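Local coordinates for putative uncharacterized protein (Streptococcus pneumoniae, PDB 3NZ3), which probably binds mucin through this domain, part of a cell-wall-attached surface protein of the pneumococcus, and so is likely to contribute to adhesion, at residues Arg24-Val29 with Val41-Thr46; Trp70-Ser75 with Ile86-Ser91; Gly63-Gly68 with Val94-Ser99. All coordinates share one frame; numbering follows the deposited sequence.

How the interactions relate
All three contacts lie in the elongated, all-beta mucin-binding domain. Interaction 1 pairs two strands, 14-30 and 39-53, of the four-stranded mixed sheet; interaction 2 lies in the two-stranded sheet 68-74/88-94 that packs against it, with centres about 10 Å apart. Interaction 3 holds the end pair of that small sheet and the loops running on from it, its centre about 21 Å from that of interaction 2 and 18 Å from that of interaction 1. Along the chain interaction 1 closes first; segments 63-68 and 94-99 then bracket interaction 2. Arg24 NH1 hydrogen-bonds to Glu90 O and Gln43 NE2 to Asp71 O, while Val45 packs on Gly68 and Val94, fastening one sheet to the other.

Interaction 1: Arg24-Val29 with Val41-Thr46; sequences RIIHYV and VVQPVT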
# COMPACT_ATOMS: atom_id res chain seq x y z
N ARG A 24 -0.84 -0.37 1.19
CA ARG A 24 -0.04 0.62 1.89
C ARG A 24 -0.93 1.76 2.37
O ARG A 24 -1.71 2.34 1.60
CB ARG A 24 1.09 1.17 1.01
CG ARG A 24 1.95 2.22 1.73
CD ARG A 24 3.22 2.53 0.96
NE ARG A 24 2.97 3.35 -0.23
CZ ARG A 24 3.91 3.76 -1.08
NH1 ARG A 24 5.19 3.43 -0.88
NH2 ARG A 24 3.58 4.50 -2.13
N ILE A 25 -0.80 2.08 3.65
CA ILE A 25 -1.48 3.24 4.21
C ILE A 25 -0.47 4.30 4.60
O ILE A 25 0.55 4.02 5.25
CB ILE A 25 -2.35 2.85 5.43
CG1 ILE A 25 -3.40 1.81 5.01
CG2 ILE A 25 -3.04 4.10 6.03
CD1 ILE A 25 -4.14 1.15 6.17
N ILE A 26 -0.75 5.54 4.20
CA ILE A 26 0.07 6.67 4.62
C ILE A 26 -0.74 7.51 5.60
O ILE A 26 -1.88 7.90 5.31
CB ILE A 26 0.54 7.52 3.42
CG1 ILE A 26 1.09 6.61 2.31
CG2 ILE A 26 1.59 8.56 3.87
CD1 ILE A 26 1.30 7.30 0.97
N HIS A 27 -0.16 7.74 6.78
CA HIS A 27 -0.75 8.62 7.79
C HIS A 27 -0.01 9.94 7.80
O HIS A 27 1.19 9.99 7.51
CB HIS A 27 -0.66 8.02 9.19
CG HIS A 27 -1.26 6.65 9.32
ND1 HIS A 27 -2.62 6.43 9.29
CD2 HIS A 27 -0.68 5.44 9.52
CE1 HIS A 27 -2.85 5.14 9.46
NE2 HIS A 27 -1.70 4.52 9.60
N TYR A 28 -0.72 11.00 8.17
CA TYR A 28 -0.15 12.35 8.25
C TYR A 28 -0.47 12.91 9.63
O TYR A 28 -1.64 13.15 9.94
CB TYR A 28 -0.75 13.25 7.16
CG TYR A 28 -0.50 12.75 5.76
CD1 TYR A 28 -1.40 11.87 5.14
CD2 TYR A 28 0.63 13.13 5.05
CE1 TYR A 28 -1.17 11.39 3.84
CE2 TYR A 28 0.87 12.67 3.76
CZ TYR A 28 -0.03 11.79 3.16
OH TYR A 28 0.20 11.34 1.88
N VAL A 29 0.56 13.10 10.45
CA VAL A 29 0.35 13.49 11.84
C VAL A 29 1.18 14.70 12.28
O VAL A 29 2.19 15.04 11.66
CB VAL A 29 0.60 12.31 12.84
CG1 VAL A 29 -0.25 11.08 12.49
CG2 VAL A 29 2.08 11.94 12.92
N VAL A 41 -4.07 8.16 3.28
CA VAL A 41 -4.08 7.70 1.89
C VAL A 41 -3.96 6.16 1.90
O VAL A 41 -3.02 5.60 2.47
CB VAL A 41 -2.95 8.36 1.04
CG1 VAL A 41 -2.74 7.63 -0.28
CG2 VAL A 41 -3.28 9.84 0.79
N VAL A 42 -4.95 5.49 1.31
CA VAL A 42 -5.00 4.03 1.32
C VAL A 42 -4.77 3.53 -0.11
O VAL A 42 -5.47 3.95 -1.04
CB VAL A 42 -6.35 3.51 1.90
CG1 VAL A 42 -6.42 1.97 1.86
CG2 VAL A 42 -6.55 4.00 3.33
N GLN A 43 -3.78 2.65 -0.27
CA GLN A 43 -3.38 2.16 -1.59
C GLN A 43 -3.46 0.63 -1.69
O GLN A 43 -2.46 -0.06 -1.44
CB GLN A 43 -1.96 2.63 -1.95
CG GLN A 43 -1.76 4.14 -1.84
CD GLN A 43 -0.39 4.59 -2.29
OE1 GLN A 43 0.63 4.19 -1.73
NE2 GLN A 43 -0.37 5.44 -3.30
N PRO A 44 -4.65 0.09 -2.04
CA PRO A 44 -4.80 -1.36 -2.16
C PRO A 44 -4.39 -1.87 -3.53
O PRO A 44 -4.74 -1.29 -4.56
CB PRO A 44 -6.30 -1.57 -1.92
CG PRO A 44 -6.95 -0.29 -2.39
CD PRO A 44 -5.92 0.81 -2.29
N VAL A 45 -3.61 -2.95 -3.55
CA VAL A 45 -3.25 -3.59 -4.81
C VAL A 45 -3.71 -5.05 -4.75
O VAL A 45 -3.38 -5.78 -3.82
CB VAL A 45 -1.74 -3.46 -5.10
CG1 VAL A 45 -1.29 -4.43 -6.20
CG2 VAL A 45 -1.40 -2.00 -5.48
N THR A 46 -4.49 -5.45 -5.75
CA THR A 46 -5.08 -6.79 -5.78
C THR A 46 -4.42 -7.64 -6.86
O THR A 46 -4.63 -7.42 -8.06
CB THR A 46 -6.62 -6.72 -5.93
OG1 THR A 46 -7.16 -6.02 -4.81
CG2 THR A 46 -7.25 -8.12 -6.00
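An antiparallel pair of neighbouring strands in the four-stranded sheet brings Arg24, Ile25 and Ile26 opposite Gln43, Val42 and Val41, with local axes 4.8 Å apart. Arg24 and Gln43 form a hydrogen-bonded pair, as do Ile26 and Val41, each closed by two backbone bonds; Ile25 and Val42 between them are a non-hydrogen-bonded pair.

On the face carrying Arg24, the backbone pairing is reinforced by side chains that run side by side. Gln43 OE1 accepts from Arg24 NE at 2.9 Å, nearly along the C=O axis, and from Arg24 NH2 at 3.0 Å, in the carbonyl plane on a lone pair. With guanidinium and amide only 12° apart, this fork onto one oxygen holds the two groups nearly coplanar. The Arg24 chain leaves with CG opposite the backbone N (chi1 180°), then bends at chi3 (74°) to turn the NE edge to the amide. Arg24 NH1 and Gln43 NE2 make hydrogen bonds to Glu90 O and Asp71 O, respectively, of the sheet packed over this face.

Further along, Val41 CG2 meets the edge of the Tyr28 ring, 4.0 Å from Tyr28 CE1, and Ile26 CD1 approaches Val41 CG1 at 4.2 Å. Ile25 CG1 and Val42 CG2 touch on the other face. This is an antiparallel strand pair with an Arg-Gln side-chain hydrogen-bond fork between the two sheets of an all-beta, Ig-like domain.

Interaction 2: Trp70-Ser75 with Ile86-Ser91; sequences WDEVIS and IPTVES
Trp70 meets the opposite segment through its backbone: its O takes a CA-H...O contact from Ser91 CA at 2.9 Å, while the indole leads away to Arg24, Gln43 and Val45 of the larger sheet. Chi1 of Glu72 (174°) carries its extended chain away from its own N and across toward Thr88. Thr88 OG1 donates to Glu72 OE2 at 2.8 Å, on the anti side of the carboxylate and 27° out of its plane. Glu90 OE1 lies 4.8 Å from Glu72 OE2, so the like charges may weakly repel. Val73 forms a hydrogen-bonded pair with Val89: Val73 N donates to Val89 O and Val89 N to Val73 O, each at 2.8 Å. Their side chains face the larger sheet, Val73 on Ile26 and Tyr28, Val89 on Ile103. Ile74 and Thr88 form the adjoining non-hydrogen-bonded pair, side chains on the opposite face, Ile74 CG1 3.9 Å from Thr88 OG1. Ser75 grips two successive carbonyls, its N donating to Pro87 O and its OG to Ile86 O at 2.7 Å. A water donating to both Ser75 O and Pro87 O bridges the end. This is a short two-stranded antiparallel sheet whose Val73/Val89 face packs on the four-stranded sheet of an all-beta, Ig-like domain.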
# COMPACT_ATOMS: atom_id res chain seq x y z
N TRP A 70 2.39 0.56 -5.75
CA TRP A 70 1.83 1.66 -4.96
C TRP A 70 2.40 2.95 -5.53
O TRP A 70 3.62 3.11 -5.60
CB TRP A 70 2.22 1.53 -3.48
CG TRP A 70 1.61 0.35 -2.78
CD1 TRP A 70 0.35 -0.13 -2.93
CD2 TRP A 70 2.23 -0.48 -1.78
NE1 TRP A 70 0.14 -1.21 -2.11
CE2 TRP A 70 1.28 -1.45 -1.40
CE3 TRP A 70 3.50 -0.49 -1.18
CZ2 TRP A 70 1.56 -2.43 -0.44
CZ3 TRP A 70 3.78 -1.48 -0.23
CH2 TRP A 70 2.81 -2.43 0.13
N ASP A 71 1.52 3.86 -5.94
CA ASP A 71 1.94 5.10 -6.57
C ASP A 71 2.63 6.04 -5.59
O ASP A 71 2.38 6.00 -4.38
CB ASP A 71 0.75 5.82 -7.20
CG ASP A 71 0.20 5.10 -8.41
OD1 ASP A 71 0.93 4.31 -9.04
OD2 ASP A 71 -0.99 5.34 -8.73
N GLU A 72 3.49 6.89 -6.13
CA GLU A 72 4.07 8.00 -5.37
C GLU A 72 2.96 8.89 -4.83
O GLU A 72 1.95 9.14 -5.50
CB GLU A 72 5.02 8.83 -6.26
CG GLU A 72 5.55 10.08 -5.57
CD GLU A 72 6.36 11.01 -6.48
OE1 GLU A 72 6.07 11.10 -7.68
OE2 GLU A 72 7.29 11.67 -5.95
N VAL A 73 3.14 9.36 -3.59
CA VAL A 73 2.22 10.32 -2.99
C VAL A 73 2.99 11.51 -2.42
O VAL A 73 3.74 11.37 -1.46
CB VAL A 73 1.34 9.68 -1.88
CG1 VAL A 73 0.36 10.71 -1.33
CG2 VAL A 73 0.57 8.47 -2.42
N ILE A 74 2.81 12.67 -3.04
CA ILE A 74 3.41 13.92 -2.56
C ILE A 74 2.69 14.37 -1.29
O ILE A 74 1.45 14.43 -1.25
CB ILE A 74 3.37 15.03 -3.65
CG1 ILE A 74 4.15 14.58 -4.90
CG2 ILE A 74 3.92 16.36 -3.13
CD1 ILE A 74 3.75 15.31 -6.18
N SER A 75 3.46 14.65 -0.23
CA SER A 75 2.90 15.16 1.02
C SER A 75 2.64 16.65 0.86
O SER A 75 3.58 17.44 0.71
CB SER A 75 3.86 14.91 2.19
OG SER A 75 4.32 13.57 2.23
N ILE A 86 8.88 14.05 5.38
CA ILE A 86 8.90 13.27 4.15
C ILE A 86 8.09 14.03 3.09
O ILE A 86 6.85 13.98 3.11
CB ILE A 86 8.35 11.84 4.38
CG1 ILE A 86 9.16 11.14 5.48
CG2 ILE A 86 8.37 11.02 3.07
CD1 ILE A 86 8.53 9.89 6.06
N PRO A 87 8.77 14.76 2.18
CA PRO A 87 8.06 15.56 1.17
C PRO A 87 7.24 14.70 0.20
O PRO A 87 6.20 15.14 -0.30
CB PRO A 87 9.19 16.30 0.44
CG PRO A 87 10.42 15.53 0.75
CD PRO A 87 10.23 14.96 2.11
N THR A 88 7.71 13.49 -0.06
CA THR A 88 6.99 12.57 -0.95
C THR A 88 7.26 11.12 -0.57
O THR A 88 8.40 10.74 -0.29
CB THR A 88 7.31 12.84 -2.45
OG1 THR A 88 6.55 11.95 -3.28
CG2 THR A 88 8.79 12.66 -2.74
N VAL A 89 6.19 10.32 -0.55
CA VAL A 89 6.29 8.88 -0.34
C VAL A 89 6.47 8.23 -1.72
O VAL A 89 5.62 8.41 -2.60
CB VAL A 89 5.04 8.33 0.41
CG1 VAL A 89 5.07 6.81 0.48
CG2 VAL A 89 4.94 8.93 1.82
N GLU A 90 7.57 7.51 -1.89
CA GLU A 90 7.97 6.96 -3.20
C GLU A 90 7.03 5.85 -3.66
O GLU A 90 6.44 5.15 -2.84
CB GLU A 90 9.41 6.43 -3.15
CG GLU A 90 10.47 7.44 -2.72
CD GLU A 90 10.66 8.58 -3.72
OE1 GLU A 90 10.64 8.32 -4.94
OE2 GLU A 90 10.84 9.73 -3.27
N SER A 91 6.91 5.69 -4.98
CA SER A 91 6.19 4.54 -5.55
C SER A 91 6.97 3.26 -5.21
O SER A 91 8.18 3.30 -5.02
CB SER A 91 6.01 4.68 -7.06
OG SER A 91 7.25 4.57 -7.74
O HOH W 1 6.09 17.80 -0.59

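Interaction 3: Gly63-Gly68 with Val94-Ser99; sequences GEWTTG and VTSDSS. With SO4 (sulfate ion), chain C.
Ser96 sits over one face of the Trp65 indole, its CB 3.5 Å from the centroid of the five-membered ring and 20° off the ring normal, a CH-pi contact. The overlap falls toward the rim, with Ser96 OG 3.3 Å from Trp65 CD1. The first torsion of Trp65 swings the indole to the side of its own N, and chi2 of 95° sets it broadside to the serine. Next to this CH-pi contact, Gly68 and Val94 make an antiparallel hydrogen-bonded pair: Gly68 N donates to Val94 O at 2.8 Å, and Val94 N returns a bond to Gly68 O from well above the carbonyl plane, 60° out of it. Thr67 CG2 and Thr95 CG2 touch alongside each other at 4.1 Å.

Gly68 and Val94 are thus an end pair of the two-stranded sheet 68-74/88-94, beyond which the two segments run on as loops. A water links the two segments there, donating to Thr66 O and accepting from Ser96 N.

What sets Ser96 in place is a type I turn from Thr95 to Ser98, closed by Ser98 N to Thr95 O. It is braced by Thr95 N donating to Ser98 OG at 2.9 Å, nearly straight, and by an ST turn in which Thr95 OG1 accepts from Asp97 N. Farther out, Lys20 makes a cation-pi contact with Trp65 and a hydrogen bond to Ser96 O, tying both partners to strand 14-30. Ser99 N donates to O1 of a sulfate at 3.2 Å; Lys101 NZ also holds this ion, probably from the crystallisation liquor.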
# COMPACT_ATOMS: atom_id res chain seq x y z
N GLY A 63 -0.60 -20.84 -11.38
CA GLY A 63 0.18 -19.97 -12.24
C GLY A 63 0.92 -18.94 -11.41
O GLY A 63 0.78 -18.89 -10.18
N GLU A 64 1.70 -18.10 -12.07
CA GLU A 64 2.40 -17.00 -11.41
C GLU A 64 1.40 -15.92 -11.00
O GLU A 64 0.36 -15.75 -11.65
CB GLU A 64 3.46 -16.41 -12.34
CG GLU A 64 4.61 -17.35 -12.69
CD GLU A 64 5.34 -17.87 -11.47
OE1 GLU A 64 5.72 -17.05 -10.61
OE2 GLU A 64 5.52 -19.09 -11.36
N TRP A 65 1.72 -15.19 -9.94
CA TRP A 65 0.92 -14.03 -9.52
C TRP A 65 1.23 -12.82 -10.40
O TRP A 65 2.34 -12.66 -10.90
CB TRP A 65 1.26 -13.64 -8.09
CG TRP A 65 0.80 -14.56 -7.01
CD1 TRP A 65 1.53 -15.57 -6.42
CD2 TRP A 65 -0.46 -14.53 -6.34
NE1 TRP A 65 0.78 -16.18 -5.44
CE2 TRP A 65 -0.44 -15.56 -5.37
CE3 TRP A 65 -1.62 -13.74 -6.47
CZ2 TRP A 65 -1.54 -15.83 -4.53
CZ3 TRP A 65 -2.71 -14.00 -5.64
CH2 TRP A 65 -2.66 -15.04 -4.69
N THR A 66 0.23 -11.94 -10.56
CA THR A 66 0.45 -10.65 -11.20
C THR A 66 1.28 -9.76 -10.27
O THR A 66 1.58 -10.14 -9.14
CB THR A 66 -0.88 -9.94 -11.54
OG1 THR A 66 -1.72 -9.91 -10.38
CG2 THR A 66 -1.60 -10.66 -12.68
N THR A 67 1.67 -8.60 -10.77
CA THR A 67 2.39 -7.61 -9.96
C THR A 67 1.68 -6.27 -10.02
O THR A 67 0.90 -5.99 -10.94
CB THR A 67 3.83 -7.41 -10.43
OG1 THR A 67 3.83 -7.14 -11.84
CG2 THR A 67 4.69 -8.63 -10.14
N GLY A 68 1.98 -5.42 -9.04
CA GLY A 68 1.39 -4.10 -8.98
C GLY A 68 2.38 -3.05 -8.53
O GLY A 68 3.60 -3.27 -8.51
N VAL A 94 4.83 -3.90 -6.01
CA VAL A 94 4.10 -4.82 -5.15
C VAL A 94 4.08 -6.19 -5.84
O VAL A 94 3.68 -6.32 -7.00
CB VAL A 94 2.65 -4.32 -4.87
CG1 VAL A 94 1.91 -5.27 -3.93
CG2 VAL A 94 2.66 -2.92 -4.27
N THR A 95 4.56 -7.21 -5.12
CA THR A 95 4.53 -8.58 -5.62
C THR A 95 3.80 -9.43 -4.60
O THR A 95 3.47 -8.94 -3.52
CB THR A 95 5.95 -9.16 -5.84
OG1 THR A 95 6.57 -9.40 -4.57
CG2 THR A 95 6.81 -8.23 -6.69
N SER A 96 3.56 -10.70 -4.92
CA SER A 96 2.85 -11.59 -3.99
C SER A 96 3.61 -11.81 -2.68
O SER A 96 3.02 -12.24 -1.69
CB SER A 96 2.54 -12.93 -4.65
OG SER A 96 3.73 -13.58 -5.07
N ASP A 97 4.90 -11.49 -2.67
CA ASP A 97 5.72 -11.61 -1.46
C ASP A 97 5.69 -10.36 -0.58
O ASP A 97 6.14 -10.40 0.57
CB ASP A 97 7.16 -11.98 -1.83
CG ASP A 97 7.26 -13.34 -2.52
OD1 ASP A 97 6.63 -14.31 -2.04
OD2 ASP A 97 7.96 -13.42 -3.55
N SER A 98 5.17 -9.25 -1.12
CA SER A 98 5.08 -7.99 -0.38
C SER A 98 4.14 -8.10 0.82
O SER A 98 3.14 -8.82 0.78
CB SER A 98 4.61 -6.85 -1.30
OG SER A 98 5.45 -6.71 -2.43
N SER A 99 4.49 -7.40 1.90
CA SER A 99 3.60 -7.27 3.06
C SER A 99 2.92 -5.90 3.05
O SER A 99 3.39 -4.98 2.38
CB SER A 99 4.37 -7.49 4.37
OG SER A 99 4.95 -6.28 4.85
S SO4 C . 8.81 -5.85 1.65
O1 SO4 C . 7.53 -6.51 1.89
O2 SO4 C . 8.64 -4.78 0.68
O3 SO4 C . 9.31 -5.30 2.91
O4 SO4 C . 9.78 -6.81 1.13
O HOH W 2 3.67 -11.09 -7.68